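Local coordinates for GH26C (Muricauda sp. MAR_2010_75, PDB 6Q78), which probably hydrolyses internal beta-1,4-mannosidic bonds of mannans as an endo-beta-mannanase of glycoside hydrolase family 26, at residues G84-F89 with F372-Q377; D99-K104 with T382-L387; Y338-S343 with D378-P383. One frame throughout, in Å; residues are numbered along the deposited sequence.

Contact 1 (G84-F89 with F372-Q377); sequences GQQDAF and FWYNYQ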
loop_
_atom_site.group_PDB
_atom_site.type_symbol
_atom_site.label_atom_id
_atom_site.label_comp_id
_atom_site.label_asym_id
_atom_site.label_seq_id
_atom_site.Cartn_x
_atom_site.Cartn_y
_atom_site.Cartn_z
ATOM N N GLY A 84 4.246 8.919 -1.018
ATOM C CA GLY A 84 4.323 8.662 0.408
ATOM C C GLY A 84 5.430 7.701 0.799
ATOM O O GLY A 84 6.274 7.316 -0.020
ATOM N N GLN A 85 5.445 7.302 2.072
ATOM C CA GLN A 85 6.491 6.415 2.568
ATOM C C GLN A 85 5.955 5.596 3.743
ATOM O O GLN A 85 5.208 6.107 4.604
ATOM C CB GLN A 85 7.765 7.200 2.954
ATOM C CG GLN A 85 8.920 6.315 3.432
ATOM C CD GLN A 85 10.281 7.018 3.289
ATOM O OE1 GLN A 85 10.380 8.249 3.306
ATOM N NE2 GLN A 85 11.330 6.230 3.144
ATOM N N GLN A 86 6.354 4.329 3.760
ATOM C CA GLN A 86 6.001 3.422 4.853
ATOM C C GLN A 86 6.611 3.947 6.154
ATOM O O GLN A 86 7.792 4.307 6.192
ATOM C CB GLN A 86 6.573 2.034 4.545
ATOM C CG GLN A 86 6.133 0.950 5.505
ATOM C CD GLN A 86 4.703 0.517 5.278
ATOM O OE1 GLN A 86 4.057 0.922 4.333
ATOM N NE2 GLN A 86 4.213 -0.350 6.178
ATOM N N ASP A 87 5.803 3.964 7.223
ATOM C CA ASP A 87 6.283 4.318 8.567
ATOM C C ASP A 87 7.003 5.661 8.606
ATOM O O ASP A 87 7.989 5.855 9.330
ATOM C CB ASP A 87 7.131 3.187 9.166
ATOM C CG ASP A 87 6.320 1.929 9.404
ATOM O OD1 ASP A 87 5.122 2.017 9.663
ATOM O OD2 ASP A 87 6.890 0.823 9.326
ATOM N N ALA A 88 6.497 6.614 7.830
ATOM C CA ALA A 88 7.206 7.894 7.706
ATOM C C ALA A 88 7.330 8.618 9.052
ATOM O O ALA A 88 8.259 9.416 9.226
ATOM C CB ALA A 88 6.489 8.785 6.696
ATOM N N PHE A 89 6.394 8.411 9.986
ATOM C CA PHE A 89 6.425 9.117 11.271
ATOM C C PHE A 89 7.082 8.330 12.411
ATOM O O PHE A 89 7.197 8.879 13.520
ATOM C CB PHE A 89 5.010 9.562 11.666
ATOM C CG PHE A 89 4.332 10.470 10.650
ATOM C CD1 PHE A 89 5.001 11.532 10.071
ATOM C CD2 PHE A 89 3.010 10.257 10.314
ATOM C CE1 PHE A 89 4.377 12.354 9.140
ATOM C CE2 PHE A 89 2.369 11.077 9.376
ATOM C CZ PHE A 89 3.070 12.131 8.790
ATOM N N PHE A 372 7.255 4.744 -1.167
ATOM C CA PHE A 372 8.554 4.185 -0.844
ATOM C C PHE A 372 8.455 3.313 0.403
ATOM O O PHE A 372 7.629 3.559 1.301
ATOM C CB PHE A 372 9.502 5.348 -0.540
ATOM C CG PHE A 372 9.837 6.175 -1.757
ATOM C CD1 PHE A 372 10.716 5.686 -2.709
ATOM C CD2 PHE A 372 9.271 7.440 -1.957
ATOM C CE1 PHE A 372 11.027 6.432 -3.851
ATOM C CE2 PHE A 372 9.612 8.186 -3.095
ATOM C CZ PHE A 372 10.484 7.677 -4.034
ATOM N N TRP A 373 9.303 2.279 0.462
ATOM C CA TRP A 373 9.427 1.539 1.707
ATOM C C TRP A 373 10.109 2.412 2.764
ATOM O O TRP A 373 10.517 3.541 2.495
ATOM C CB TRP A 373 10.118 0.184 1.481
ATOM C CG TRP A 373 9.791 -0.809 2.543
ATOM C CD1 TRP A 373 10.678 -1.436 3.376
ATOM C CD2 TRP A 373 8.482 -1.300 2.910
ATOM N NE1 TRP A 373 10.013 -2.266 4.247
ATOM C CE2 TRP A 373 8.669 -2.211 3.981
ATOM C CE3 TRP A 373 7.185 -1.066 2.429
ATOM C CZ2 TRP A 373 7.602 -2.879 4.598
ATOM C CZ3 TRP A 373 6.119 -1.730 3.049
ATOM C CH2 TRP A 373 6.343 -2.621 4.125
ATOM N N TYR A 374 10.215 1.902 3.987
ATOM C CA TYR A 374 10.738 2.725 5.072
ATOM C C TYR A 374 12.256 2.922 4.974
ATOM O O TYR A 374 12.993 2.118 4.377
ATOM C CB TYR A 374 10.324 2.231 6.463
ATOM C CG TYR A 374 10.518 0.772 6.812
ATOM C CD1 TYR A 374 11.781 0.190 6.858
ATOM C CD2 TYR A 374 9.419 -0.013 7.151
ATOM C CE1 TYR A 374 11.939 -1.163 7.241
ATOM C CE2 TYR A 374 9.572 -1.338 7.529
ATOM C CZ TYR A 374 10.810 -1.889 7.571
ATOM O OH TYR A 374 10.951 -3.228 7.946
ATOM N N ASN A 375 12.721 3.994 5.607
ATOM C CA ASN A 375 14.141 4.153 5.937
ATOM C C ASN A 375 14.389 3.545 7.304
ATOM O O ASN A 375 13.537 3.639 8.183
ATOM C CB ASN A 375 14.475 5.648 6.025
ATOM C CG ASN A 375 14.470 6.362 4.671
ATOM O OD1 ASN A 375 14.481 5.749 3.603
ATOM N ND2 ASN A 375 14.464 7.701 4.733
ATOM N N TYR A 376 15.550 2.912 7.486
ATOM C CA TYR A 376 15.780 2.193 8.734
ATOM C C TYR A 376 17.274 2.013 8.959
ATOM O O TYR A 376 17.974 1.512 8.078
ATOM C CB TYR A 376 15.115 0.805 8.637
ATOM C CG TYR A 376 15.277 -0.046 9.876
ATOM C CD1 TYR A 376 14.513 0.188 11.007
ATOM C CD2 TYR A 376 16.190 -1.080 9.907
ATOM C CE1 TYR A 376 14.664 -0.596 12.150
ATOM C CE2 TYR A 376 16.345 -1.862 11.035
ATOM C CZ TYR A 376 15.574 -1.615 12.145
ATOM O OH TYR A 376 15.735 -2.408 13.265
ATOM N N GLN A 377 17.753 2.443 10.133
ATOM C CA GLN A 377 19.169 2.323 10.479
ATOM C C GLN A 377 20.043 2.915 9.375
ATOM O O GLN A 377 19.858 4.080 9.028
ATOM C CB GLN A 377 19.525 0.877 10.836
ATOM C CG GLN A 377 18.718 0.396 12.037
ATOM C CD GLN A 377 19.143 -0.969 12.551
ATOM O OE1 GLN A 377 19.767 -1.760 11.840
ATOM N NE2 GLN A 377 18.804 -1.248 13.810
HETATM O O HOH W 1 10.386 5.557 6.848
#
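The side-chain nitrogen NE2 of Gln85 reaches two acceptors across the contact. Trp373 O, 2.9 Å from Gln85 NE2, is met in its carbonyl plane and lies close to the plane of the Gln85 amide. The bond from Gln85 NE2 to Asn375 OD1 is weak (3.2 Å), and the two amides are almost perpendicular; Asn375 OD1 also accepts from Cys381 N. Because Gln85 CG stands anti to the backbone N (chi1 -178°) and the chain stays extended, the amide is carried along to the Trp373 carbonyl, while Thr382 OG1 bonds OE1 and helps fix the amide's rotation. Parallel pairing joins the backbones: Phe372 N donates to Gly84 O (3.0 Å) and Gln86 N to Phe372 O (2.9 Å). These are the C-terminal ends of adjacent TIM-barrel strands, the end that carries the active site in this fold, and Trp373 touches a bound Tris molecule there. Gln86 CG lies over the face of the Trp373 six-membered ring, 3.8 Å from its centroid; the bend at chi2 (75°) then lays the amide nearly parallel to the indole. Asp87 runs alongside Tyr374, Asp87 OD2 3.4 Å from Tyr374 CD2. Water 1 links Gln86 O to Asn375 N.

Contact 2 (D99-K104 with T382-L387); sequences DSDIKK and TPVPGL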
loop_
_atom_site.group_PDB
_atom_site.type_symbol
_atom_site.label_atom_id
_atom_site.label_comp_id
_atom_site.label_asym_id
_atom_site.label_seq_id
_atom_site.Cartn_x
_atom_site.Cartn_y
_atom_site.Cartn_z
ATOM N N ASP A 99 10.916 15.007 12.864
ATOM C CA ASP A 99 10.159 15.101 11.618
ATOM C C ASP A 99 10.391 13.860 10.753
ATOM O O ASP A 99 11.460 13.240 10.802
ATOM C CB ASP A 99 10.636 16.326 10.836
ATOM C CG ASP A 99 10.212 17.639 11.471
ATOM O OD1 ASP A 99 9.259 17.630 12.286
ATOM O OD2 ASP A 99 10.831 18.668 11.142
ATOM N N SER A 100 9.394 13.508 9.925
ATOM C CA SER A 100 9.593 12.468 8.922
ATOM C C SER A 100 10.828 12.789 8.087
ATOM O O SER A 100 11.174 13.963 7.872
ATOM C CB SER A 100 8.359 12.403 7.998
ATOM O OG SER A 100 8.234 13.556 7.153
ATOM N N ASP A 101 11.520 11.741 7.610
ATOM C CA ASP A 101 12.682 12.003 6.767
ATOM C C ASP A 101 12.303 12.815 5.537
ATOM O O ASP A 101 13.069 13.677 5.112
ATOM C CB ASP A 101 13.380 10.706 6.353
ATOM C CG ASP A 101 14.148 10.057 7.484
ATOM O OD1 ASP A 101 14.353 10.705 8.534
ATOM O OD2 ASP A 101 14.598 8.896 7.319
ATOM N N ILE A 102 11.129 12.570 4.942
ATOM C CA ILE A 102 10.764 13.357 3.770
ATOM C C ILE A 102 10.623 14.830 4.126
ATOM O O ILE A 102 10.989 15.694 3.324
ATOM C CB ILE A 102 9.535 12.754 3.063
ATOM C CG1 ILE A 102 10.003 11.550 2.238
ATOM C CG2 ILE A 102 8.837 13.752 2.127
ATOM C CD1 ILE A 102 8.849 10.738 1.635
ATOM N N LYS A 103 10.142 15.143 5.335
ATOM C CA LYS A 103 10.088 16.553 5.753
ATOM C C LYS A 103 11.473 17.105 6.094
ATOM O O LYS A 103 11.770 18.267 5.787
ATOM C CB LYS A 103 9.140 16.716 6.942
ATOM C CG LYS A 103 9.019 18.166 7.432
ATOM C CD LYS A 103 7.905 18.263 8.458
ATOM C CE LYS A 103 8.042 19.518 9.271
ATOM N NZ LYS A 103 7.770 20.698 8.453
ATOM N N LYS A 104 12.352 16.293 6.706
ATOM C CA LYS A 104 13.734 16.756 6.886
ATOM C C LYS A 104 14.341 17.158 5.553
ATOM O O LYS A 104 15.122 18.115 5.475
ATOM C CB LYS A 104 14.619 15.656 7.497
ATOM C CG LYS A 104 14.240 15.129 8.907
ATOM C CD LYS A 104 15.324 14.154 9.372
ATOM C CE LYS A 104 15.080 13.578 10.744
ATOM N NZ LYS A 104 14.052 12.478 10.718
ATOM N N THR A 382 14.697 7.005 0.750
ATOM C CA THR A 382 14.559 8.429 0.473
ATOM C C THR A 382 15.638 9.146 1.274
ATOM O O THR A 382 15.917 8.782 2.425
ATOM C CB THR A 382 13.160 8.974 0.870
ATOM O OG1 THR A 382 12.935 8.790 2.279
ATOM C CG2 THR A 382 12.041 8.318 0.032
ATOM N N PRO A 383 16.291 10.151 0.686
ATOM C CA PRO A 383 17.463 10.751 1.334
ATOM C C PRO A 383 17.070 11.820 2.344
ATOM O O PRO A 383 15.934 12.314 2.373
ATOM C CB PRO A 383 18.212 11.398 0.161
ATOM C CG PRO A 383 17.095 11.811 -0.776
ATOM C CD PRO A 383 16.120 10.611 -0.702
ATOM N N VAL A 384 18.035 12.141 3.205
ATOM C CA VAL A 384 17.939 13.324 4.058
ATOM C C VAL A 384 19.104 14.224 3.655
ATOM O O VAL A 384 20.002 13.782 2.920
ATOM C CB VAL A 384 17.944 12.961 5.555
ATOM C CG1 VAL A 384 16.703 12.088 5.917
ATOM C CG2 VAL A 384 19.248 12.329 5.970
ATOM N N PRO A 385 19.126 15.462 4.113
ATOM C CA PRO A 385 20.158 16.367 3.604
ATOM C C PRO A 385 21.588 15.900 3.884
ATOM O O PRO A 385 21.913 15.423 4.931
ATOM C CB PRO A 385 19.812 17.699 4.298
ATOM C CG PRO A 385 18.320 17.620 4.493
ATOM C CD PRO A 385 18.118 16.187 4.901
ATOM N N GLY A 386 22.421 16.066 2.875
ATOM C CA GLY A 386 23.805 15.655 2.935
ATOM C C GLY A 386 24.051 14.246 2.424
ATOM O O GLY A 386 25.174 13.856 2.281
ATOM N N LEU A 387 23.003 13.485 2.145
ATOM C CA LEU A 387 23.210 12.142 1.634
ATOM C C LEU A 387 23.230 12.156 0.141
ATOM O O LEU A 387 22.589 12.953 -0.467
ATOM C CB LEU A 387 22.087 11.200 2.079
ATOM C CG LEU A 387 22.005 10.835 3.546
ATOM C CD1 LEU A 387 20.943 9.732 3.696
ATOM C CD2 LEU A 387 23.344 10.350 4.082
#
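Asp101 and Val384 meet through matching first torsions: Asp101 CG (chi1 -73°) and Val384 CG1 (chi1 -63°) each stand beside their own backbone N, anti to the carbonyl carbon. The methyl CG1 of Val384 thus settles against CB and the carboxyl carbon, 3.6 Å from Asp101 CG. The oxygens are held by other groups. Lys104 NZ meets Asp101 OD1 nearly along its C-O axis in a 2.8 Å salt bridge, and OD2 accepts from Asn375 ND2 and Tyr93 N. Bent at its last torsion (chi4 78°), Lys104 also brings NZ to Asp99 O at 2.7 Å, and Asn96 O is a further partner. These bonds gather round the first turn of helix 101-106, which follows barrel strand 81-86 in the chain; Ser100 is its N-cap, with OG accepting from Lys103 N. Against this turn lies the irregular segment 382-387. Thr382 OG1, whose polar partner is Gln85, comes 4.0 Å from Ile102 CG1, the two side chains crossing at about a right angle. Farther on, Pro385 CG lies 3.4 Å from Lys104 O. Val384 to Leu387 form a type II turn, Pro385 second and Gly386, whose backbone angles call for glycine, third, closed by Leu387 N to Val384 O (3.1 Å).

Contact 3 (Y338-S343 with D378-P383); sequences YFVTLS and DTYCTP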
loop_
_atom_site.group_PDB
_atom_site.type_symbol
_atom_site.label_atom_id
_atom_site.label_comp_id
_atom_site.label_asym_id
_atom_site.label_seq_id
_atom_site.Cartn_x
_atom_site.Cartn_y
_atom_site.Cartn_z
ATOM N N TYR A 338 14.900 2.311 -4.338
ATOM C CA TYR A 338 16.229 1.733 -4.515
ATOM C C TYR A 338 16.941 1.926 -3.185
ATOM O O TYR A 338 17.199 3.066 -2.780
ATOM C CB TYR A 338 17.013 2.414 -5.639
ATOM C CG TYR A 338 18.402 1.826 -5.740
ATOM C CD1 TYR A 338 18.586 0.542 -6.205
ATOM C CD2 TYR A 338 19.533 2.551 -5.359
ATOM C CE1 TYR A 338 19.846 -0.021 -6.282
ATOM C CE2 TYR A 338 20.806 1.989 -5.451
ATOM C CZ TYR A 338 20.933 0.697 -5.902
ATOM O OH TYR A 338 22.187 0.112 -5.996
ATOM N N PHE A 339 17.222 0.827 -2.490
ATOM C CA PHE A 339 17.782 0.900 -1.145
ATOM C C PHE A 339 19.286 1.152 -1.195
ATOM O O PHE A 339 20.024 0.435 -1.882
ATOM C CB PHE A 339 17.515 -0.393 -0.378
ATOM C CG PHE A 339 16.073 -0.667 -0.079
ATOM C CD1 PHE A 339 15.440 -0.052 0.982
ATOM C CD2 PHE A 339 15.371 -1.606 -0.820
ATOM C CE1 PHE A 339 14.108 -0.348 1.282
ATOM C CE2 PHE A 339 14.043 -1.891 -0.543
ATOM C CZ PHE A 339 13.407 -1.255 0.513
ATOM N N VAL A 340 19.737 2.163 -0.446
ATOM C CA VAL A 340 21.138 2.558 -0.379
ATOM C C VAL A 340 21.643 2.295 1.027
ATOM O O VAL A 340 21.049 2.762 2.007
ATOM C CB VAL A 340 21.310 4.048 -0.730
ATOM C CG1 VAL A 340 22.761 4.479 -0.554
ATOM C CG2 VAL A 340 20.858 4.316 -2.153
ATOM N N THR A 341 22.751 1.556 1.125
ATOM C CA THR A 341 23.498 1.379 2.369
ATOM C C THR A 341 24.935 1.766 2.038
ATOM O O THR A 341 25.603 1.060 1.281
ATOM C CB THR A 341 23.394 -0.077 2.840
ATOM O OG1 THR A 341 22.007 -0.450 2.935
ATOM C CG2 THR A 341 24.048 -0.268 4.206
ATOM N N LEU A 342 25.399 2.912 2.561
ATOM C CA LEU A 342 26.615 3.526 2.018
ATOM C C LEU A 342 27.859 2.667 2.227
ATOM O O LEU A 342 28.830 2.804 1.468
ATOM C CB LEU A 342 26.805 4.935 2.582
ATOM C CG LEU A 342 25.720 5.928 2.155
ATOM C CD1 LEU A 342 25.875 7.248 2.901
ATOM C CD2 LEU A 342 25.763 6.161 0.650
ATOM N N SER A 343 27.865 1.790 3.242
ATOM C CA SER A 343 28.985 0.858 3.431
ATOM C C SER A 343 28.985 -0.279 2.414
ATOM O O SER A 343 29.968 -1.036 2.348
ATOM C CB SER A 343 28.955 0.250 4.840
ATOM O OG SER A 343 27.768 -0.513 5.052
ATOM N N ASP A 378 20.980 2.146 8.799
ATOM C CA ASP A 378 21.878 2.705 7.789
ATOM C C ASP A 378 21.399 2.522 6.360
ATOM O O ASP A 378 22.184 2.729 5.428
ATOM C CB ASP A 378 23.278 2.103 7.936
ATOM C CG ASP A 378 23.974 2.588 9.173
ATOM O OD1 ASP A 378 23.898 3.799 9.463
ATOM O OD2 ASP A 378 24.592 1.747 9.859
ATOM N N THR A 379 20.132 2.171 6.159
ATOM C CA THR A 379 19.604 1.885 4.836
ATOM C C THR A 379 18.476 2.849 4.542
ATOM O O THR A 379 17.547 2.977 5.339
ATOM C CB THR A 379 19.104 0.435 4.770
ATOM O OG1 THR A 379 20.215 -0.439 5.024
ATOM C CG2 THR A 379 18.557 0.127 3.388
ATOM N N TYR A 380 18.542 3.512 3.403
ATOM C CA TYR A 380 17.523 4.500 3.089
ATOM C C TYR A 380 17.088 4.345 1.647
ATOM O O TYR A 380 17.887 4.009 0.766
ATOM C CB TYR A 380 18.031 5.950 3.327
ATOM C CG TYR A 380 19.190 6.448 2.448
ATOM C CD1 TYR A 380 20.504 6.130 2.748
ATOM C CD2 TYR A 380 18.954 7.270 1.344
ATOM C CE1 TYR A 380 21.567 6.606 1.974
ATOM C CE2 TYR A 380 20.020 7.765 0.557
ATOM C CZ TYR A 380 21.323 7.423 0.881
ATOM O OH TYR A 380 22.411 7.906 0.147
ATOM N N CYS A 381 15.808 4.609 1.410
ATOM C CA CYS A 381 15.365 4.756 0.039
ATOM C C CYS A 381 14.793 6.130 -0.254
ATOM O O CYS A 381 14.423 6.393 -1.398
ATOM C CB CYS A 381 14.386 3.645 -0.375
ATOM S SG CYS A 381 12.794 3.702 0.473
ATOM N N THR A 382 14.697 7.005 0.750
ATOM C CA THR A 382 14.559 8.429 0.473
ATOM C C THR A 382 15.638 9.146 1.274
ATOM O O THR A 382 15.917 8.782 2.425
ATOM C CB THR A 382 13.160 8.974 0.870
ATOM O OG1 THR A 382 12.935 8.790 2.279
ATOM C CG2 THR A 382 12.041 8.318 0.032
ATOM N N PRO A 383 16.291 10.151 0.686
ATOM C CA PRO A 383 17.463 10.751 1.334
ATOM C C PRO A 383 17.070 11.820 2.344
ATOM O O PRO A 383 15.934 12.314 2.373
ATOM C CB PRO A 383 18.212 11.398 0.161
ATOM C CG PRO A 383 17.095 11.811 -0.776
ATOM C CD PRO A 383 16.120 10.611 -0.702
HETATM O O HOH W 2 14.624 5.140 -3.811
HETATM O O HOH W 3 24.247 4.438 4.933
HETATM O O HOH W 4 26.324 0.333 7.331
#
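Tyr380 lies alongside Val340 and can be followed along its ring. From CB the ring leaves between the backbone N and the carbonyl carbon (chi1 64°), a torsion that lays it alongside Val340. Tyr380 CD1 comes 3.5 Å from Val340 O. The next atom, Tyr380 CE1, touches Val340 CG1 at 3.5 Å, and CZ and OH meet the same methyl, while Val340 CB sits over one face, 3.9 Å from the Tyr380 ring centroid and 20° off the normal, in a CH-pi contact. Leu342 comes to the ring edge, near its plane, with CG 4.2 Å from Tyr380 CE1 and CD2 3.8 Å from Tyr380 OH. That hydroxyl is hydrogen-bonded to Pro388 O. A leucine in place of Tyr380 would probably leave Pro388 O without this partner and strip Val340 of the flat surface it rests on.

The backbones pair through two short, weakly bonded antiparallel strands. Val340 and Tyr380 are a hydrogen-bonded pair, with Val340 N to Tyr380 O at 2.9 Å and Tyr380 N to Val340 O at 3.0 Å. On the other face, the hydroxyls of Thr341 and Thr379 share a hydrogen bond, OG1 to OG1 2.8 Å. Farther along that side, Cys381 packs its CB and sulfur obliquely against the Phe339 ring, a sulfur-aromatic contact. Water extends the pairing past both its ends: one molecule joins Tyr338 N to Cys381 O, another Leu342 N to Asp378 O.

Phe339 lies near the bound Tris at the barrel's C-terminal end, where this fold has its active site. The two-stranded sheet is separate from the barrel's parallel sheet, formed by the loops that follow strands 330-336 and 369-372. Tyr93 meets the Tyr380 ring edge-to-face, Phe372 of strand 369-372 touches Cys381, and Tyr338 packs on Phe351 at the start of helix 351-361.

From the N terminus, the chain passes barrel strand 81-86 and then helix 101-106, whose partner in contact 2 comes much later in the chain. Contact 1 closes the longest span, bringing strand 81-86 beside strand 369-372. Contact 3 closes a short loop, only 34 residues between its segments, and ends on the same part of the chain as contact 2, with which it shares Thr382 and Pro383. Contact 1 crosses both. Gln85 and Asn375 connect contact 1 to the other two, and Leu387 packs on Tyr380 and Leu342 between contacts 2 and 3. Strand ends, the first helix after strand 81-86 and the two-stranded sheet are thereby tied into one side of the barrel.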